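Local coordinates for putative D-arabinose 5-phosphate isomerase (Klebsiella pneumoniae subsp. pneumoniae, PDB 3K2V), which probably interconverts D-arabinose 5-phosphate and D-ribulose 5-phosphate, and binds the sugar nucleotide CMP-Kdo through the CBS-domain pair modelled here, at residues M34-Q46 against E55-C67. Sequence-based numbering, arbitrary orientation.
Sequences MHTGDEIPHVGLQ and EITRKNLGMTAIC. With CMK (cytidine 5'-monophosphate 3-deoxy-beta-D-gulo-oct-2-ulo-pyranosonic acid), chain G.
His42 and Val43 run parallel to Ala65 and Ile66, joined by backbone bonds from Ala65 N to Pro41 O, Val43 N to Ala65 O and Cys67 N to Val43 O; with helix 49-59 they form the beta-alpha-beta unit of a CBS domain. Lys59, near the end of that helix, bends at chi2 (-52°) and chi4 (56°) so that NZ meets two carbonyls, Asp38 O at 3.0 Å and Ile40 O at 3.1 Å, while its CB and CG lie against Pro41. Lys59 NZ also makes a 2.6 Å salt bridge to Glu55 OE2. Glu55 OE2 also accepts a hydrogen bond from His42 N (3.0 Å), and the two donors come from opposite faces of the carboxylate plane, a pairing that would favour the ionised acid. Nearer the helix backbone, Glu55 CB touches Val43 CG1. Pro41 wedges in beside the lysine, its CD 3.6 Å from Leu61 CD1, and the other leucine methyl, CD2, meets the His35 ring obliquely. The turn after the helix reaches the ligand: CMK O7 donates to Asn60 OD1. Within strand 63-67, Thr64 OG1, anti to its own N (chi1 -173°), donates to Ala65 O at 3.0 Å, on the face of that carbonyl opposite Val43 N.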
HETATM    1  N   MSE A  34      14.376  -5.028  10.165  1.00 19.57           N
HETATM    2  CA  MSE A  34      14.368  -4.377   8.880  1.00 18.04           C
HETATM    3  C   MSE A  34      14.997  -5.229   7.768  1.00 17.57           C
HETATM    4  O   MSE A  34      15.830  -6.105   8.021  1.00 15.88           O
HETATM    5  CB  MSE A  34      15.105  -3.045   8.959  1.00 17.76           C
HETATM    6  CG  MSE A  34      16.597  -3.172   9.161  1.00 17.70           C
HETATM    7 SE   MSE A  34      17.391  -1.457   9.463  0.80 17.87          SE
HETATM    8  CE  MSE A  34      19.207  -1.975   9.584  1.00 16.77           C
ATOM      9  N   HIS A  35      14.606  -4.923   6.533  1.00 17.26           N
ATOM     10  CA  HIS A  35      15.238  -5.460   5.337  1.00 17.17           C
ATOM     11  C   HIS A  35      16.531  -4.709   5.065  1.00 17.09           C
ATOM     12  O   HIS A  35      16.573  -3.481   5.111  1.00 17.71           O
ATOM     13  CB  HIS A  35      14.278  -5.334   4.135  1.00 18.06           C
ATOM     14  CG  HIS A  35      12.993  -6.060   4.351  1.00 19.35           C
ATOM     15  ND1 HIS A  35      12.895  -7.432   4.259  1.00 23.77           N
ATOM     16  CD2 HIS A  35      11.777  -5.618   4.755  1.00 22.02           C
ATOM     17  CE1 HIS A  35      11.657  -7.798   4.556  1.00 25.47           C
ATOM     18  NE2 HIS A  35      10.957  -6.714   4.850  1.00 23.17           N
ATOM     19  N   THR A  36      17.583  -5.453   4.764  1.00 16.86           N
ATOM     20  CA  THR A  36      18.905  -4.882   4.500  1.00 17.31           C
ATOM     21  C   THR A  36      19.469  -5.519   3.258  1.00 17.50           C
ATOM     22  O   THR A  36      18.889  -6.460   2.718  1.00 17.34           O
ATOM     23  CB  THR A  36      19.869  -5.157   5.674  1.00 17.99           C
ATOM     24  OG1 THR A  36      20.094  -6.558   5.763  1.00 16.21           O
ATOM     25  CG2 THR A  36      19.264  -4.686   6.976  1.00 17.33           C
ATOM     26  N   GLY A  37      20.588  -4.982   2.786  1.00 19.04           N
ATOM     27  CA  GLY A  37      21.329  -5.579   1.682  1.00 20.03           C
ATOM     28  C   GLY A  37      20.494  -5.607   0.417  1.00 21.02           C
ATOM     29  O   GLY A  37      19.826  -4.623   0.074  1.00 20.68           O
ATOM     30  N   ASP A  38      20.487  -6.762  -0.235  1.00 21.55           N
ATOM     31  CA  ASP A  38      19.750  -6.938  -1.472  1.00 22.87           C
ATOM     32  C   ASP A  38      18.250  -6.877  -1.298  1.00 21.22           C
ATOM     33  O   ASP A  38      17.554  -6.746  -2.305  1.00 21.89           O
ATOM     34  CB  ASP A  38      20.090  -8.273  -2.132  1.00 24.50           C
ATOM     35  CG  ASP A  38      21.533  -8.342  -2.634  1.00 29.91           C
ATOM     36  OD1 ASP A  38      22.156  -7.281  -2.869  1.00 35.76           O
ATOM     37  OD2 ASP A  38      22.044  -9.478  -2.800  1.00 36.33           O
ATOM     38  N   GLU A  39      17.741  -6.964  -0.059  1.00 19.30           N
ATOM     39  CA  GLU A  39      16.299  -6.859   0.123  0.50 18.82           C
ATOM     40  C   GLU A  39      15.816  -5.394   0.146  1.00 18.23           C
ATOM     41  O   GLU A  39      14.616  -5.150   0.126  1.00 17.69           O
ATOM     42  CB  GLU A  39      15.827  -7.635   1.354  0.50 18.69           C
ATOM     43  CG  GLU A  39      15.886  -9.150   1.173  0.50 19.44           C
ATOM     44  CD  GLU A  39      17.302  -9.688   1.283  0.50 21.89           C
ATOM     45  OE1 GLU A  39      17.820 -10.196   0.267  0.50 25.32           O
ATOM     46  OE2 GLU A  39      17.909  -9.592   2.379  0.50 23.29           O
ATOM     47  N   ILE A  40      16.737  -4.433   0.189  1.00 17.55           N
ATOM     48  CA  ILE A  40      16.368  -3.020   0.133  1.00 17.70           C
ATOM     49  C   ILE A  40      16.026  -2.656  -1.327  1.00 17.14           C
ATOM     50  O   ILE A  40      16.824  -2.880  -2.227  1.00 16.53           O
ATOM     51  CB  ILE A  40      17.505  -2.070   0.610  1.00 17.81           C
ATOM     52  CG1 ILE A  40      17.929  -2.375   2.047  1.00 18.67           C
ATOM     53  CG2 ILE A  40      17.083  -0.578   0.517  1.00 17.13           C
ATOM     54  CD1 ILE A  40      19.172  -1.567   2.472  1.00 17.61           C
ATOM     55  N   PRO A  41      14.834  -2.095  -1.557  1.00 17.08           N
ATOM     56  CA  PRO A  41      14.549  -1.532  -2.882  1.00 16.65           C
ATOM     57  C   PRO A  41      15.162  -0.156  -3.068  1.00 16.07           C
ATOM     58  O   PRO A  41      14.830   0.790  -2.350  1.00 16.78           O
ATOM     59  CB  PRO A  41      13.025  -1.459  -2.921  1.00 16.30           C
ATOM     60  CG  PRO A  41      12.614  -1.330  -1.493  1.00 18.02           C
ATOM     61  CD  PRO A  41      13.725  -1.882  -0.614  1.00 17.91           C
ATOM     62  N   HIS A  42      16.067  -0.049  -4.009  1.00 16.21           N
ATOM     63  CA  HIS A  42      16.630   1.234  -4.338  1.00 16.86           C
ATOM     64  C   HIS A  42      17.111   1.262  -5.767  1.00 16.66           C
ATOM     65  O   HIS A  42      17.524   0.229  -6.322  1.00 16.58           O
ATOM     66  CB  HIS A  42      17.745   1.636  -3.376  1.00 17.77           C
ATOM     67  CG  HIS A  42      18.945   0.747  -3.417  1.00 19.75           C
ATOM     68  ND1 HIS A  42      20.011   0.972  -4.266  1.00 22.33           N
ATOM     69  CD2 HIS A  42      19.260  -0.358  -2.699  1.00 23.09           C
ATOM     70  CE1 HIS A  42      20.921   0.031  -4.078  1.00 23.68           C
ATOM     71  NE2 HIS A  42      20.504  -0.770  -3.111  1.00 22.56           N
ATOM     72  N   VAL A  43      16.967   2.439  -6.383  1.00 15.95           N
ATOM     73  CA  VAL A  43      17.508   2.717  -7.705  1.00 16.32           C
ATOM     74  C   VAL A  43      18.279   4.022  -7.635  1.00 16.15           C
ATOM     75  O   VAL A  43      18.211   4.749  -6.654  1.00 15.35           O
ATOM     76  CB  VAL A  43      16.410   2.812  -8.802  1.00 16.78           C
ATOM     77  CG1 VAL A  43      15.609   1.502  -8.869  1.00 18.40           C
ATOM     78  CG2 VAL A  43      15.460   4.005  -8.571  1.00 15.41           C
ATOM     79  N   GLY A  44      19.047   4.287  -8.675  1.00 17.10           N
ATOM     80  CA  GLY A  44      19.826   5.509  -8.769  1.00 17.77           C
ATOM     81  C   GLY A  44      19.066   6.683  -9.342  1.00 18.17           C
ATOM     82  O   GLY A  44      17.948   6.547  -9.886  1.00 17.30           O
ATOM     83  N   LEU A  45      19.710   7.839  -9.259  1.00 18.32           N
ATOM     84  CA  LEU A  45      19.101   9.096  -9.665  1.00 19.45           C
ATOM     85  C   LEU A  45      18.806   9.151 -11.160  1.00 19.47           C
ATOM     86  O   LEU A  45      17.871   9.841 -11.558  1.00 20.46           O
ATOM     87  CB  LEU A  45      19.982  10.289  -9.277  1.00 20.04           C
ATOM     88  CG  LEU A  45      19.374  11.688  -9.499  1.00 22.27           C
ATOM     89  CD1 LEU A  45      18.134  11.842  -8.630  1.00 23.20           C
ATOM     90  CD2 LEU A  45      20.409  12.772  -9.189  1.00 24.35           C
ATOM     91  N   GLN A  46      19.555   8.418 -11.988  1.00 18.55           N
ATOM     92  CA  GLN A  46      19.290   8.405 -13.432  1.00 19.40           C
ATOM     93  C   GLN A  46      18.332   7.283 -13.878  1.00 17.95           C
ATOM     94  O   GLN A  46      18.137   7.093 -15.065  1.00 17.69           O
ATOM     95  CB  GLN A  46      20.602   8.294 -14.248  1.00 20.17           C
ATOM     96  CG  GLN A  46      21.761   9.179 -13.765  1.00 25.79           C
ATOM     97  CD  GLN A  46      21.345  10.610 -13.499  1.00 29.91           C
ATOM     98  OE1 GLN A  46      20.593  11.199 -14.271  1.00 35.21           O
ATOM     99  NE2 GLN A  46      21.830  11.176 -12.394  1.00 34.55           N
ATOM    100  N   GLU A  55      11.968  -2.507  -9.738  1.00 16.09           N
ATOM    101  CA  GLU A  55      12.618  -2.664  -8.438  1.00 16.45           C
ATOM    102  C   GLU A  55      11.562  -2.804  -7.354  1.00 16.65           C
ATOM    103  O   GLU A  55      11.702  -3.673  -6.477  1.00 16.78           O
ATOM    104  CB  GLU A  55      13.558  -1.494  -8.149  1.00 17.13           C
ATOM    105  CG  GLU A  55      14.294  -1.535  -6.777  1.00 17.86           C
ATOM    106  CD  GLU A  55      15.434  -2.561  -6.684  1.00 21.80           C
ATOM    107  OE1 GLU A  55      15.685  -3.283  -7.676  1.00 25.73           O
ATOM    108  OE2 GLU A  55      16.090  -2.641  -5.599  1.00 20.18           O
ATOM    109  N   ILE A  56      10.494  -1.997  -7.441  1.00 16.22           N
ATOM    110  CA  ILE A  56       9.368  -2.098  -6.521  1.00 16.42           C
ATOM    111  C   ILE A  56       8.780  -3.505  -6.571  1.00 16.71           C
ATOM    112  O   ILE A  56       8.561  -4.129  -5.516  1.00 17.42           O
ATOM    113  CB  ILE A  56       8.244  -1.050  -6.800  1.00 16.12           C
ATOM    114  CG1 ILE A  56       8.726   0.362  -6.497  1.00 17.07           C
ATOM    115  CG2 ILE A  56       6.965  -1.393  -5.970  1.00 16.17           C
ATOM    116  CD1 ILE A  56       7.693   1.495  -6.894  1.00 17.29           C
ATOM    117  N   THR A  57       8.535  -4.016  -7.780  1.00 15.85           N
ATOM    118  CA  THR A  57       7.952  -5.337  -7.924  1.00 16.04           C
ATOM    119  C   THR A  57       8.858  -6.417  -7.333  1.00 16.66           C
ATOM    120  O   THR A  57       8.398  -7.271  -6.578  1.00 16.43           O
ATOM    121  CB  THR A  57       7.665  -5.661  -9.396  1.00 16.36           C
ATOM    122  OG1 THR A  57       6.799  -4.646  -9.924  1.00 15.13           O
ATOM    123  CG2 THR A  57       7.008  -7.015  -9.515  1.00 16.65           C
ATOM    124  N   ARG A  58      10.142  -6.353  -7.650  1.00 16.91           N
ATOM    125  CA  ARG A  58      11.047  -7.381  -7.199  0.50 17.46           C
ATOM    126  C   ARG A  58      11.251  -7.421  -5.701  1.00 17.91           C
ATOM    127  O   ARG A  58      11.363  -8.500  -5.148  1.00 16.44           O
ATOM    128  CB  ARG A  58      12.369  -7.301  -7.933  0.50 17.53           C
ATOM    129  CG  ARG A  58      12.184  -7.864  -9.290  0.50 17.13           C
ATOM    130  CD  ARG A  58      13.247  -7.460 -10.219  0.50 18.18           C
ATOM    131  NE  ARG A  58      13.085  -8.202 -11.458  0.50 18.79           N
ATOM    132  CZ  ARG A  58      13.949  -8.157 -12.457  0.50 20.96           C
ATOM    133  NH1 ARG A  58      15.046  -7.406 -12.326  0.50 20.64           N
ATOM    134  NH2 ARG A  58      13.725  -8.870 -13.563  0.50 20.45           N
ATOM    135  N   LYS A  59      11.257  -6.274  -5.030  1.00 17.76           N
ATOM    136  CA  LYS A  59      11.563  -6.282  -3.593  1.00 18.55           C
ATOM    137  C   LYS A  59      10.321  -6.385  -2.720  1.00 18.69           C
ATOM    138  O   LYS A  59      10.426  -6.609  -1.502  1.00 18.41           O
ATOM    139  CB  LYS A  59      12.454  -5.097  -3.207  1.00 18.74           C
ATOM    140  CG  LYS A  59      13.751  -4.965  -4.029  1.00 21.44           C
ATOM    141  CD  LYS A  59      14.600  -6.225  -4.087  1.00 22.58           C
ATOM    142  CE  LYS A  59      15.883  -6.063  -4.924  1.00 22.71           C
ATOM    143  NZ  LYS A  59      16.781  -4.953  -4.518  1.00 20.63           N
ATOM    144  N   ASN A  60       9.157  -6.244  -3.350  1.00 18.48           N
ATOM    145  CA  ASN A  60       7.894  -6.618  -2.774  1.00 19.49           C
ATOM    146  C   ASN A  60       7.437  -5.798  -1.540  1.00 19.45           C
ATOM    147  O   ASN A  60       6.669  -6.288  -0.692  1.00 19.80           O
ATOM    148  CB  ASN A  60       7.939  -8.125  -2.446  1.00 21.10           C
ATOM    149  CG  ASN A  60       6.584  -8.712  -2.302  1.00 23.42           C
ATOM    150  OD1 ASN A  60       5.667  -8.392  -3.065  1.00 26.91           O
ATOM    151  ND2 ASN A  60       6.417  -9.556  -1.287  1.00 30.63           N
ATOM    152  N   LEU A  61       7.880  -4.554  -1.459  1.00 18.25           N
ATOM    153  CA  LEU A  61       7.526  -3.660  -0.368  1.00 18.99           C
ATOM    154  C   LEU A  61       6.632  -2.486  -0.794  1.00 19.29           C
ATOM    155  O   LEU A  61       6.359  -1.590   0.015  1.00 20.89           O
ATOM    156  CB  LEU A  61       8.815  -3.092   0.229  1.00 18.61           C
ATOM    157  CG  LEU A  61       9.781  -4.120   0.792  1.00 20.17           C
ATOM    158  CD1 LEU A  61      11.034  -3.432   1.226  1.00 19.51           C
ATOM    159  CD2 LEU A  61       9.156  -4.870   1.956  1.00 21.94           C
ATOM    160  N   GLY A  62       6.229  -2.436  -2.061  1.00 19.04           N
ATOM    161  CA  GLY A  62       5.348  -1.375  -2.533  1.00 18.39           C
ATOM    162  C   GLY A  62       6.008  -0.011  -2.722  1.00 18.15           C
ATOM    163  O   GLY A  62       5.328   0.987  -2.972  1.00 17.99           O
HETATM  164  N   MSE A  63       7.326   0.028  -2.635  1.00 17.33           N
HETATM  165  CA  MSE A  63       8.058   1.267  -2.748  0.70 18.39           C
HETATM  166  C   MSE A  63       9.506   1.012  -3.082  1.00 16.83           C
HETATM  167  O   MSE A  63       9.993  -0.113  -2.963  1.00 17.75           O
HETATM  168  CB  MSE A  63       7.989   2.082  -1.434  0.70 19.52           C
HETATM  169  CG  MSE A  63       8.509   1.350  -0.201  0.70 23.45           C
HETATM  170 SE   MSE A  63       9.723   2.484   0.856  0.60 40.61          SE
HETATM  171  CE  MSE A  63      11.176   2.539  -0.394  0.70 29.62           C
ATOM    172  N   THR A  64      10.177   2.062  -3.519  1.00 15.84           N
ATOM    173  CA  THR A  64      11.602   2.077  -3.691  1.00 15.71           C
ATOM    174  C   THR A  64      12.175   3.401  -3.218  1.00 16.17           C
ATOM    175  O   THR A  64      11.535   4.444  -3.330  1.00 15.87           O
ATOM    176  CB  THR A  64      12.024   1.807  -5.163  1.00 16.21           C
ATOM    177  OG1 THR A  64      13.452   1.664  -5.245  1.00 16.77           O
ATOM    178  CG2 THR A  64      11.532   2.923  -6.133  1.00 15.56           C
ATOM    179  N   ALA A  65      13.387   3.338  -2.683  1.00 15.94           N
ATOM    180  CA  ALA A  65      14.204   4.507  -2.479  1.00 15.88           C
ATOM    181  C   ALA A  65      14.936   4.883  -3.769  1.00 15.59           C
ATOM    182  O   ALA A  65      15.152   4.057  -4.672  1.00 16.15           O
ATOM    183  CB  ALA A  65      15.257   4.238  -1.338  1.00 14.95           C
ATOM    184  N   ILE A  66      15.316   6.143  -3.834  1.00 15.33           N
ATOM    185  CA  ILE A  66      16.217   6.646  -4.846  1.00 15.39           C
ATOM    186  C   ILE A  66      17.417   7.173  -4.060  1.00 16.03           C
ATOM    187  O   ILE A  66      17.264   8.049  -3.197  1.00 16.31           O
ATOM    188  CB  ILE A  66      15.605   7.786  -5.683  1.00 15.70           C
ATOM    189  CG1 ILE A  66      14.386   7.300  -6.496  1.00 16.06           C
ATOM    190  CG2 ILE A  66      16.672   8.341  -6.658  1.00 14.21           C
ATOM    191  CD1 ILE A  66      13.054   7.206  -5.731  1.00 16.34           C
ATOM    192  N   CYS A  67      18.582   6.594  -4.321  1.00 17.00           N
ATOM    193  CA  CYS A  67      19.811   6.858  -3.560  1.00 17.88           C
ATOM    194  C   CYS A  67      20.938   7.288  -4.470  1.00 18.60           C
ATOM    195  O   CYS A  67      20.988   6.910  -5.635  1.00 19.68           O
ATOM    196  CB  CYS A  67      20.259   5.590  -2.819  1.00 17.78           C
ATOM    197  SG  CYS A  67      19.130   5.082  -1.524  1.00 22.23           S
TER
HETATM  198  N1C CMK G   1      -6.404  -7.920  -3.535  0.75 35.70           N
HETATM  199  C2C CMK G   1      -7.591  -8.711  -3.377  0.75 35.78           C
HETATM  200  N3C CMK G   1      -8.479  -8.391  -2.361  0.75 32.27           N
HETATM  201  C4C CMK G   1      -8.233  -7.321  -1.490  0.75 36.21           C
HETATM  202  C5C CMK G   1      -7.084  -6.556  -1.630  0.75 36.41           C
HETATM  203  C6C CMK G   1      -6.169  -6.863  -2.647  0.75 35.82           C
HETATM  204  O2C CMK G   1      -7.846  -9.649  -4.132  0.75 31.44           O
HETATM  205  N4C CMK G   1      -9.126  -7.058  -0.536  0.75 36.96           N
HETATM  206  C1' CMK G   1      -5.429  -8.253  -4.629  0.75 35.94           C
HETATM  207  C2' CMK G   1      -4.991  -7.040  -5.484  0.75 33.76           C
HETATM  208  O2' CMK G   1      -5.931  -6.756  -6.548  0.75 28.75           O
HETATM  209  C3' CMK G   1      -3.637  -7.501  -6.022  0.75 34.02           C
HETATM  210  C4' CMK G   1      -3.122  -8.527  -4.977  0.75 34.66           C
HETATM  211  O4' CMK G   1      -4.215  -8.806  -4.055  0.75 33.24           O
HETATM  212  O3' CMK G   1      -3.832  -8.126  -7.297  0.75 33.03           O
HETATM  213  C5' CMK G   1      -2.094  -7.862  -4.006  0.75 35.58           C
HETATM  214  O5' CMK G   1      -2.654  -6.604  -3.436  0.75 36.82           O
HETATM  215  PA  CMK G   1      -1.668  -5.311  -3.350  0.75 38.43           P
HETATM  216  O1A CMK G   1      -1.560  -4.917  -4.851  0.75 38.36           O
HETATM  217  O2A CMK G   1      -2.231  -4.254  -2.485  0.75 32.74           O
HETATM  218  O6  CMK G   1       1.819  -6.013  -1.688  0.75 50.18           O
HETATM  219  C2  CMK G   1       1.103  -5.423  -2.829  0.75 50.26           C
HETATM  220  O2  CMK G   1      -0.264  -5.949  -2.779  0.75 44.60           O
HETATM  221  C3  CMK G   1       1.090  -3.904  -2.687  0.75 49.98           C
HETATM  222  C4  CMK G   1       2.500  -3.365  -2.471  0.75 51.17           C
HETATM  223  O4  CMK G   1       2.405  -1.943  -2.293  0.75 53.81           O
HETATM  224  C5  CMK G   1       3.171  -4.030  -1.273  0.75 51.61           C
HETATM  225  C6  CMK G   1       3.193  -5.544  -1.546  0.75 52.63           C
HETATM  226  C7  CMK G   1       3.965  -6.513  -0.613  0.75 54.95           C
HETATM  227  C1  CMK G   1       1.716  -5.764  -4.212  0.75 51.22           C
HETATM  228  O1X CMK G   1       0.896  -5.874  -5.145  0.75 54.45           O
HETATM  229  O1Y CMK G   1       2.965  -5.840  -4.348  0.75 51.70           O
HETATM  230  O5  CMK G   1       2.416  -3.763  -0.096  0.75 51.02           O
HETATM  231  C8  CMK G   1       3.413  -6.623   0.800  0.75 56.28           C
HETATM  232  O8  CMK G   1       3.647  -7.965   1.290  0.75 57.25           O
HETATM  233  O7  CMK G   1       3.937  -7.835  -1.174  0.75 54.67           O
HETATM  234  O   HOH W   1      12.690  -7.066  -0.178  1.00 18.48           O
HETATM  235  O   HOH W   2      22.323   7.826  -8.003  1.00 18.22           O